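Long-range contacts in autotransporter adhesin (Vibrio vulnificus, PDB 4ERR), which contains a membrane localization domain of a MARTX toxin effector, a helical bundle that probably directs the effector to host-cell membranes: residues Gln26-Gln31 with Phe48-Lys53; Glu12-Phe17 with Asn67-Gln72; Lys19-Ser24 with Ala59-Ser64. One frame throughout, in Å; residues are numbered along the deposited sequence. Where two conformers were deposited one is given.

How the contacts relate
All three contacts share the long helix 7-37, which runs past both of the other helices of the chain. Contact 1 pairs it with helix 41-60, contact 3 joins it to the end of that helix and the turn beyond, and contact 2 pairs it with helix 65-81. The centres lie about 13 Å apart between contacts 1 and 3, about 12 Å between contacts 2 and 3, and about 25 Å between contacts 1 and 2, with contact 3 close to the middle of the chain. Contacts 2 and 3 meet where Gln68 packs on Thr63 and Ile21. Each contact also borders the second subunit.

Contact 1: residues Gln26-Gln31 with Phe48-Lys53; sequences QGILDQ and FELNKK
Gln31 and Lys53 cross at about a right angle, alkyl chain on alkyl chain, with Lys53 CD 3.7 Å from Gln31 CB. Next to this crossing the Lys53 CE methylene lies 3.6 Å from Gln31 OE1. Long, flexible chains suit this partly exposed edge, since their methylenes can pack while their polar ends stay near the rim. Gln31 CG stands anti to the backbone N (chi1 -172°), which lays it against the opposite backbone, 3.7 Å from Leu50 CA. A bend at chi2 then carries the amide past Glu49 CB; its NE2 is hydrogen-bonded to the carbonyl O of Ala46, one turn earlier on helix 41-60.

Here two antiparallel helices, 7-37 and 41-60, form a helical hairpin; the short segments are 9.5 Å apart at closest approach, with 165° between their directions. No hydrogen bond joins the two segments, and side-chain packing holds them.

On the buried side Ile28 and Leu50 also meet at about a right angle, Ile28 CG2 touching Leu50 CD1 at 3.9 Å. Leu50 CD1 also lies close to the backbone of the first helix, 3.8 Å from Ile28 O. The other branch of Ile28 slides past Lys53 in the opposite direction, with CG1 4.1 Å from Lys53 CB. Branched aliphatic residues fit this inner face, where Leu50 also packs on Leu32 and Val35 of helix 7-37 and on Val77 of the second subunit.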
loop_
_atom_site.group_PDB
_atom_site.type_symbol
_atom_site.label_atom_id
_atom_site.label_comp_id
_atom_site.label_asym_id
_atom_site.label_seq_id
_atom_site.Cartn_x
_atom_site.Cartn_y
_atom_site.Cartn_z
ATOM N N GLN B 26 9.264 0.434 9.099
ATOM C CA GLN B 26 10.272 -0.226 9.908
ATOM C C GLN B 26 10.416 0.430 11.276
ATOM O O GLN B 26 10.641 -0.232 12.288
ATOM C CB GLN B 26 11.616 -0.238 9.193
ATOM C CG GLN B 26 12.627 -1.165 9.868
ATOM C CD GLN B 26 12.136 -2.621 9.894
ATOM O OE1 GLN B 26 11.777 -3.179 8.855
ATOM N NE2 GLN B 26 12.090 -3.223 11.090
ATOM N N GLY B 27 10.291 1.749 11.305
ATOM C CA GLY B 27 10.312 2.485 12.563
ATOM C C GLY B 27 9.193 2.064 13.510
ATOM O O GLY B 27 9.381 1.932 14.730
ATOM N N ILE B 28 8.020 1.866 12.938
ATOM C CA ILE B 28 6.885 1.362 13.708
ATOM C C ILE B 28 7.160 -0.048 14.229
ATOM O O ILE B 28 6.917 -0.324 15.419
ATOM C CB ILE B 28 5.592 1.405 12.895
ATOM C CG1 ILE B 28 5.141 2.848 12.656
ATOM C CG2 ILE B 28 4.457 0.574 13.612
ATOM C CD1 ILE B 28 4.047 2.956 11.579
ATOM N N LEU B 29 7.661 -0.932 13.349
ATOM C CA LEU B 29 7.982 -2.325 13.714
ATOM C C LEU B 29 9.019 -2.417 14.843
ATOM O O LEU B 29 8.917 -3.265 15.748
ATOM C CB LEU B 29 8.501 -3.079 12.497
ATOM C CG LEU B 29 7.549 -3.334 11.316
ATOM C CD1 LEU B 29 8.313 -3.932 10.146
ATOM C CD2 LEU B 29 6.372 -4.236 11.704
ATOM N N ASP B 30 10.026 -1.560 14.769
ATOM C CA ASP B 30 11.060 -1.516 15.794
ATOM C C ASP B 30 10.498 -1.024 17.122
ATOM O O ASP B 30 10.805 -1.567 18.170
ATOM C CB ASP B 30 12.231 -0.660 15.332
ATOM C CG ASP B 30 13.014 -1.291 14.162
ATOM O OD1 ASP B 30 12.761 -2.468 13.766
ATOM O OD2 ASP B 30 13.892 -0.596 13.655
ATOM N N GLN B 31 9.633 -0.022 17.077
ATOM C CA GLN B 31 9.026 0.496 18.300
ATOM C C GLN B 31 8.040 -0.506 18.910
ATOM O O GLN B 31 7.938 -0.626 20.150
ATOM C CB GLN B 31 8.332 1.810 18.021
ATOM C CG GLN B 31 7.847 2.504 19.272
ATOM C CD GLN B 31 8.980 2.979 20.177
ATOM O OE1 GLN B 31 10.106 3.280 19.723
ATOM N NE2 GLN B 31 8.685 3.057 21.472
ATOM N N PHE B 48 3.175 5.018 24.205
ATOM C CA PHE B 48 2.881 6.374 23.742
ATOM C C PHE B 48 3.643 6.727 22.481
ATOM O O PHE B 48 3.101 7.328 21.554
ATOM C CB PHE B 48 3.189 7.410 24.820
ATOM C CG PHE B 48 2.084 7.573 25.822
ATOM C CD1 PHE B 48 0.967 8.337 25.506
ATOM C CD2 PHE B 48 2.134 6.948 27.064
ATOM C CE1 PHE B 48 -0.061 8.508 26.420
ATOM C CE2 PHE B 48 1.080 7.126 28.004
ATOM C CZ PHE B 48 -0.011 7.894 27.667
ATOM N N GLU B 49 4.914 6.356 22.431
ATOM C CA GLU B 49 5.706 6.693 21.269
ATOM C C GLU B 49 5.324 5.870 20.047
ATOM O O GLU B 49 5.389 6.371 18.921
ATOM C CB GLU B 49 7.198 6.609 21.556
ATOM C CG GLU B 49 7.962 7.538 20.676
ATOM C CD GLU B 49 7.676 9.047 20.964
ATOM O OE1 GLU B 49 7.043 9.404 21.977
ATOM O OE2 GLU B 49 8.098 9.882 20.182
ATOM N N LEU B 50 4.903 4.625 20.263
ATOM C CA LEU B 50 4.369 3.815 19.175
ATOM C C LEU B 50 3.139 4.506 18.557
ATOM O O LEU B 50 3.030 4.635 17.335
ATOM C CB LEU B 50 3.999 2.422 19.684
ATOM C CG LEU B 50 3.323 1.490 18.694
ATOM C CD1 LEU B 50 4.204 1.256 17.486
ATOM C CD2 LEU B 50 2.977 0.187 19.394
ATOM N N ASN B 51 2.236 4.952 19.410
ATOM C CA ASN B 51 1.047 5.602 18.936
ATOM C C ASN B 51 1.354 6.850 18.095
ATOM O O ASN B 51 0.738 7.078 17.045
ATOM C CB ASN B 51 0.088 5.900 20.081
ATOM C CG ASN B 51 -1.325 5.604 19.687
ATOM O OD1 ASN B 51 -1.704 4.437 19.561
ATOM N ND2 ASN B 51 -2.097 6.639 19.433
ATOM N N LYS B 52 2.339 7.635 18.538
ATOM C CA LYS B 52 2.772 8.784 17.785
ATOM C C LYS B 52 3.321 8.388 16.420
ATOM O O LYS B 52 2.974 9.011 15.410
ATOM C CB LYS B 52 3.803 9.604 18.566
ATOM C CG LYS B 52 4.280 10.780 17.810
ATOM C CD LYS B 52 5.192 11.691 18.655
ATOM C CE LYS B 52 5.836 12.722 17.757
ATOM N NZ LYS B 52 4.881 13.398 16.847
ATOM N N LYS B 53 4.159 7.354 16.385
ATOM C CA LYS B 53 4.738 6.892 15.137
ATOM C C LYS B 53 3.644 6.446 14.156
ATOM O O LYS B 53 3.680 6.800 12.977
ATOM C CB LYS B 53 5.761 5.774 15.393
ATOM C CG LYS B 53 6.984 6.233 16.218
ATOM C CD LYS B 53 8.032 5.135 16.440
ATOM C CE LYS B 53 9.308 5.693 17.113
ATOM N NZ LYS B 53 10.096 6.644 16.256
#

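Contact 2: residues Glu12-Phe17 with Asn67-Gln72; sequences ERAKVF and NQALTQ
Apolar packing begins with Ala14 and Ala69, whose CB atoms lie 4.0 Å apart. Ala69 CB also presses on the backbone of the first helix, 3.7 Å from Ala14 N. Two such small residues let the segments of helices 7-37 and 65-81 approach to 8.3 Å between axes, though the N-to-C directions of the two short segments differ by 134°. Leu10, a turn before Ala14, extends this apolar patch over Ala69.

The aromatic contacts belong to Phe17. With CG beside the backbone N (chi1 -68°), its ring reaches across to helix 65-81 and under the side chain of Gln68, whose CB is 3.5 Å from Phe17 CD2. The Gln68 amide lies over one ring face, offset toward the rim and only 16° from parallel, a flat-on-flat arrangement that suits a planar amide. Gln72 instead meets the ring edge: its OE1 is 3.4 Å from Phe17 CE2, with the amide plane steeply tilted to the ring.

One polar bond crosses the contact, from Arg13 NH1 to Gln72 OE1 (3.1 Å). Bends at chi2 and chi3 fold the arginine back, and the acceptor sits in the guanidinium plane, whereas the donor stands above the Gln72 carbonyl plane.

Gln72 OE1 therefore serves both a guanidinium N-H and the positive rim of an aromatic ring, so a neutral amide oxygen probably gains electrostatic stabilisation from each at this partly exposed helix-helix surface.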
loop_
_atom_site.group_PDB
_atom_site.type_symbol
_atom_site.label_atom_id
_atom_site.label_comp_id
_atom_site.label_asym_id
_atom_site.label_seq_id
_atom_site.Cartn_x
_atom_site.Cartn_y
_atom_site.Cartn_z
ATOM N N GLU B 12 9.419 -0.306 -11.115
ATOM C CA GLU B 12 10.507 0.589 -10.731
ATOM C C GLU B 12 9.964 1.822 -10.008
ATOM O O GLU B 12 10.458 2.202 -8.941
ATOM C CB GLU B 12 11.309 1.026 -11.974
ATOM C CG GLU B 12 11.939 -0.120 -12.784
ATOM C CD GLU B 12 12.662 0.347 -14.062
ATOM O OE1 GLU B 12 12.251 1.357 -14.680
ATOM O OE2 GLU B 12 13.641 -0.314 -14.459
ATOM N N ARG B 13 8.919 2.424 -10.580
ATOM C CA ARG B 13 8.319 3.630 -10.021
ATOM C C ARG B 13 7.654 3.350 -8.668
ATOM O O ARG B 13 7.833 4.110 -7.728
ATOM C CB ARG B 13 7.326 4.222 -11.004
ATOM C CG ARG B 13 6.633 5.482 -10.529
ATOM C CD ARG B 13 7.628 6.532 -10.165
ATOM N NE ARG B 13 8.516 6.739 -11.282
ATOM C CZ ARG B 13 8.244 7.495 -12.340
ATOM N NH1 ARG B 13 7.075 8.133 -12.452
ATOM N NH2 ARG B 13 9.153 7.592 -13.313
ATOM N N ALA B 14 6.919 2.242 -8.588
ATOM C CA ALA B 14 6.319 1.815 -7.315
ATOM C C ALA B 14 7.394 1.697 -6.230
ATOM O O ALA B 14 7.188 2.113 -5.072
ATOM C CB ALA B 14 5.567 0.472 -7.486
ATOM N N LYS B 15 8.547 1.126 -6.592
ATOM C CA LYS B 15 9.632 0.938 -5.631
ATOM C C LYS B 15 10.189 2.263 -5.102
ATOM O O LYS B 15 10.469 2.382 -3.908
ATOM C CB LYS B 15 10.743 0.103 -6.248
ATOM C CG LYS B 15 12.032 0.094 -5.446
ATOM C CD LYS B 15 13.133 -0.684 -6.187
ATOM C CE LYS B 15 14.472 -0.691 -5.450
ATOM N NZ LYS B 15 15.555 -1.397 -6.231
ATOM N N VAL B 16 10.355 3.252 -5.979
ATOM C CA VAL B 16 10.817 4.583 -5.547
ATOM C C VAL B 16 9.880 5.209 -4.526
ATOM O O VAL B 16 10.317 5.774 -3.524
ATOM C CB VAL B 16 10.959 5.567 -6.727
ATOM C CG1 VAL B 16 11.249 6.991 -6.208
ATOM C CG2 VAL B 16 12.053 5.087 -7.670
ATOM N N PHE B 17 8.583 5.126 -4.793
ATOM C CA PHE B 17 7.598 5.692 -3.884
ATOM C C PHE B 17 7.528 4.881 -2.591
ATOM O O PHE B 17 7.286 5.447 -1.513
ATOM C CB PHE B 17 6.233 5.734 -4.535
ATOM C CG PHE B 17 6.114 6.697 -5.680
ATOM C CD1 PHE B 17 6.763 7.932 -5.666
ATOM C CD2 PHE B 17 5.269 6.403 -6.752
ATOM C CE1 PHE B 17 6.616 8.826 -6.702
ATOM C CE2 PHE B 17 5.086 7.303 -7.771
ATOM C CZ PHE B 17 5.785 8.520 -7.757
ATOM N N ASN B 67 0.108 2.176 -5.307
ATOM C CA ASN B 67 -1.061 2.970 -5.686
ATOM C C ASN B 67 -0.676 4.306 -6.305
ATOM O O ASN B 67 -1.317 4.763 -7.252
ATOM C CB ASN B 67 -2.064 3.116 -4.538
ATOM C CG ASN B 67 -2.931 1.872 -4.353
ATOM O OD1 ASN B 67 -2.461 0.737 -4.547
ATOM N ND2 ASN B 67 -4.201 2.077 -4.018
ATOM N N GLN B 68 0.375 4.918 -5.773
ATOM C CA GLN B 68 0.885 6.158 -6.351
ATOM C C GLN B 68 1.323 5.930 -7.794
ATOM O O GLN B 68 1.007 6.754 -8.668
ATOM C CB GLN B 68 2.042 6.726 -5.546
ATOM C CG GLN B 68 1.685 7.298 -4.198
ATOM C CD GLN B 68 2.908 7.754 -3.447
ATOM O OE1 GLN B 68 3.317 7.134 -2.447
ATOM N NE2 GLN B 68 3.521 8.791 -3.932
ATOM N N ALA B 69 2.016 4.825 -8.061
ATOM C CA ALA B 69 2.482 4.509 -9.427
ATOM C C ALA B 69 1.304 4.191 -10.359
ATOM O O ALA B 69 1.274 4.608 -11.520
ATOM C CB ALA B 69 3.493 3.334 -9.406
ATOM N N LEU B 70 0.337 3.441 -9.849
ATOM C CA LEU B 70 -0.883 3.142 -10.628
ATOM C C LEU B 70 -1.684 4.413 -10.994
ATOM O O LEU B 70 -2.287 4.476 -12.060
ATOM C CB LEU B 70 -1.770 2.157 -9.884
ATOM C CG LEU B 70 -1.295 0.711 -9.831
ATOM C CD1 LEU B 70 -2.200 -0.106 -8.926
ATOM C CD2 LEU B 70 -1.224 0.115 -11.223
ATOM N N THR B 71 -1.717 5.393 -10.097
ATOM C CA THR B 71 -2.394 6.653 -10.366
ATOM C C THR B 71 -1.700 7.356 -11.537
ATOM O O THR B 71 -2.369 7.922 -12.387
ATOM C CB THR B 71 -2.505 7.519 -9.102
ATOM O OG1 THR B 71 -3.340 6.837 -8.150
ATOM C CG2 THR B 71 -3.081 8.923 -9.390
ATOM N N GLN B 72 -0.360 7.294 -11.577
ATOM C CA GLN B 72 0.375 7.872 -12.704
ATOM C C GLN B 72 0.111 7.092 -13.991
ATOM O O GLN B 72 -0.075 7.688 -15.065
ATOM C CB GLN B 72 1.870 7.972 -12.379
ATOM C CG GLN B 72 2.136 8.957 -11.251
ATOM C CD GLN B 72 3.611 9.152 -10.950
ATOM O OE1 GLN B 72 4.398 8.210 -10.977
ATOM N NE2 GLN B 72 3.993 10.392 -10.696
#

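Contact 3: residues Lys19-Ser24 with Ala59-Ser64; sequences KPIGAS and AEHPTS
Ile21 packs over one face of the His61 imidazole: its CA sits over the ring centre in a CH-pi contact, 4.0 Å from the centroid and 7° off the normal. Further out, in its side chain, CG1 comes within 3.5 Å of His61 ND1, while CD1 runs on to the backbone, 3.4 Å from Thr63 O. A branched aliphatic residue fits this buried place because it can cover ring and turn together. The opposite ring face carries the Glu60 CG methylene, and Tyr57 meets the ring edge-to-face. With CG anti to its own carbonyl carbon (chi1 -52°), His61 turns the ring toward helix 7-37.

At the ring edge Ser24 OG and His61 NE2 share a hydrogen bond of 2.8 Å, near the imidazole plane. This bond helps to fix the rotation of the ring between its two covered faces, and a serine is short enough to make it from the helix surface.

Packing gives way to water on the side of Glu60. A water bridges its carboxylate and the serine, donating to Glu60 OE1 at 2.8 Å and hydrogen-bonded to Ser24 OG at 3.1 Å. A charged residue suits this exposed rim.

Beyond His61, where helix 41-60 ends, the chain turns through Pro62 to Ser64, which is the N-cap of helix 65-81 and whose OG accepts from Asn67 N: an interhelical turn packed against the long helix of a helical bundle.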
loop_
_atom_site.group_PDB
_atom_site.type_symbol
_atom_site.label_atom_id
_atom_site.label_comp_id
_atom_site.label_asym_id
_atom_site.label_seq_id
_atom_site.Cartn_x
_atom_site.Cartn_y
_atom_site.Cartn_z
ATOM N N LYS B 19 9.895 3.230 -1.028
ATOM C CA LYS B 19 11.102 3.278 -0.207
ATOM C C LYS B 19 10.953 4.076 1.122
ATOM O O LYS B 19 11.226 3.527 2.196
ATOM C CB LYS B 19 12.295 3.753 -1.063
ATOM C CG LYS B 19 13.654 3.544 -0.404
ATOM C CD LYS B 19 14.814 3.874 -1.355
ATOM C CE LYS B 19 15.036 2.778 -2.391
ATOM N NZ LYS B 19 16.234 3.036 -3.243
ATOM N N PRO B 20 10.504 5.352 1.067
ATOM C CA PRO B 20 10.328 6.110 2.324
ATOM C C PRO B 20 9.215 5.584 3.203
ATOM O O PRO B 20 9.263 5.721 4.430
ATOM C CB PRO B 20 9.998 7.537 1.848
ATOM C CG PRO B 20 9.531 7.381 0.430
ATOM C CD PRO B 20 10.276 6.208 -0.124
ATOM N N ILE B 21 8.198 4.977 2.578
ATOM C CA ILE B 21 7.084 4.422 3.334
ATOM C C ILE B 21 7.597 3.225 4.115
ATOM O O ILE B 21 7.299 3.079 5.297
ATOM C CB ILE B 21 5.909 4.006 2.413
ATOM C CG1 ILE B 21 5.430 5.194 1.568
ATOM C CG2 ILE B 21 4.736 3.455 3.233
ATOM C CD1 ILE B 21 4.294 4.880 0.630
ATOM N N GLY B 22 8.385 2.377 3.455
ATOM C CA GLY B 22 8.973 1.201 4.094
ATOM C C GLY B 22 9.875 1.558 5.261
ATOM O O GLY B 22 9.896 0.857 6.284
ATOM N N ALA B 23 10.612 2.661 5.114
ATOM C CA ALA B 23 11.454 3.157 6.192
ATOM C C ALA B 23 10.624 3.592 7.427
ATOM O O ALA B 23 10.960 3.238 8.568
ATOM C CB ALA B 23 12.359 4.305 5.688
ATOM N N SER B 24 9.560 4.354 7.204
ATOM C CA SER B 24 8.678 4.736 8.301
ATOM C C SER B 24 8.051 3.495 8.935
ATOM O O SER B 24 7.962 3.387 10.150
ATOM C CB SER B 24 7.587 5.713 7.837
ATOM O OG SER B 24 8.136 6.930 7.389
ATOM N N ALA B 59 -0.652 9.963 8.589
ATOM C CA ALA B 59 -0.726 11.298 7.993
ATOM C C ALA B 59 0.230 11.467 6.806
ATOM O O ALA B 59 -0.131 12.058 5.775
ATOM C CB ALA B 59 -0.443 12.378 9.078
ATOM N N GLU B 60 1.430 10.915 6.949
ATOM C CA GLU B 60 2.507 11.071 5.968
ATOM C C GLU B 60 2.406 10.131 4.754
ATOM O O GLU B 60 2.816 10.507 3.640
ATOM C CB GLU B 60 3.848 10.828 6.671
ATOM C CG GLU B 60 5.094 11.227 5.893
ATOM C CD GLU B 60 6.393 11.066 6.706
ATOM O OE1 GLU B 60 6.347 10.813 7.955
ATOM O OE2 GLU B 60 7.472 11.203 6.085
ATOM N N HIS B 61 1.874 8.927 4.968
ATOM C CA HIS B 61 1.868 7.875 3.943
ATOM C C HIS B 61 0.490 7.231 3.726
ATOM O O HIS B 61 0.304 6.025 3.930
ATOM C CB HIS B 61 2.868 6.794 4.340
ATOM C CG HIS B 61 4.240 7.304 4.664
ATOM N ND1 HIS B 61 5.048 7.936 3.741
ATOM C CD2 HIS B 61 4.982 7.191 5.798
ATOM C CE1 HIS B 61 6.218 8.209 4.303
ATOM N NE2 HIS B 61 6.188 7.798 5.560
ATOM N N PRO B 62 -0.482 8.023 3.279
ATOM C CA PRO B 62 -1.852 7.532 3.065
ATOM C C PRO B 62 -2.006 6.572 1.883
ATOM O O PRO B 62 -2.950 5.757 1.862
ATOM C CB PRO B 62 -2.639 8.822 2.799
ATOM C CG PRO B 62 -1.611 9.781 2.250
ATOM C CD PRO B 62 -0.330 9.441 2.929
ATOM N N THR B 63 -1.076 6.645 0.923
ATOM C CA THR B 63 -1.189 5.927 -0.321
ATOM C C THR B 63 0.107 5.141 -0.590
ATOM O O THR B 63 1.232 5.703 -0.562
ATOM C CB THR B 63 -1.459 6.920 -1.460
ATOM O OG1 THR B 63 -2.606 7.690 -1.105
ATOM C CG2 THR B 63 -1.702 6.213 -2.796
ATOM N N SER B 64 -0.060 3.849 -0.848
ATOM C CA SER B 64 1.070 2.955 -1.051
ATOM C C SER B 64 1.895 3.376 -2.268
ATOM O O SER B 64 1.418 4.078 -3.175
ATOM C CB SER B 64 0.589 1.518 -1.242
ATOM O OG SER B 64 -0.089 1.362 -2.470
HETATM O O HOH W 1 6.077 8.335 9.198
#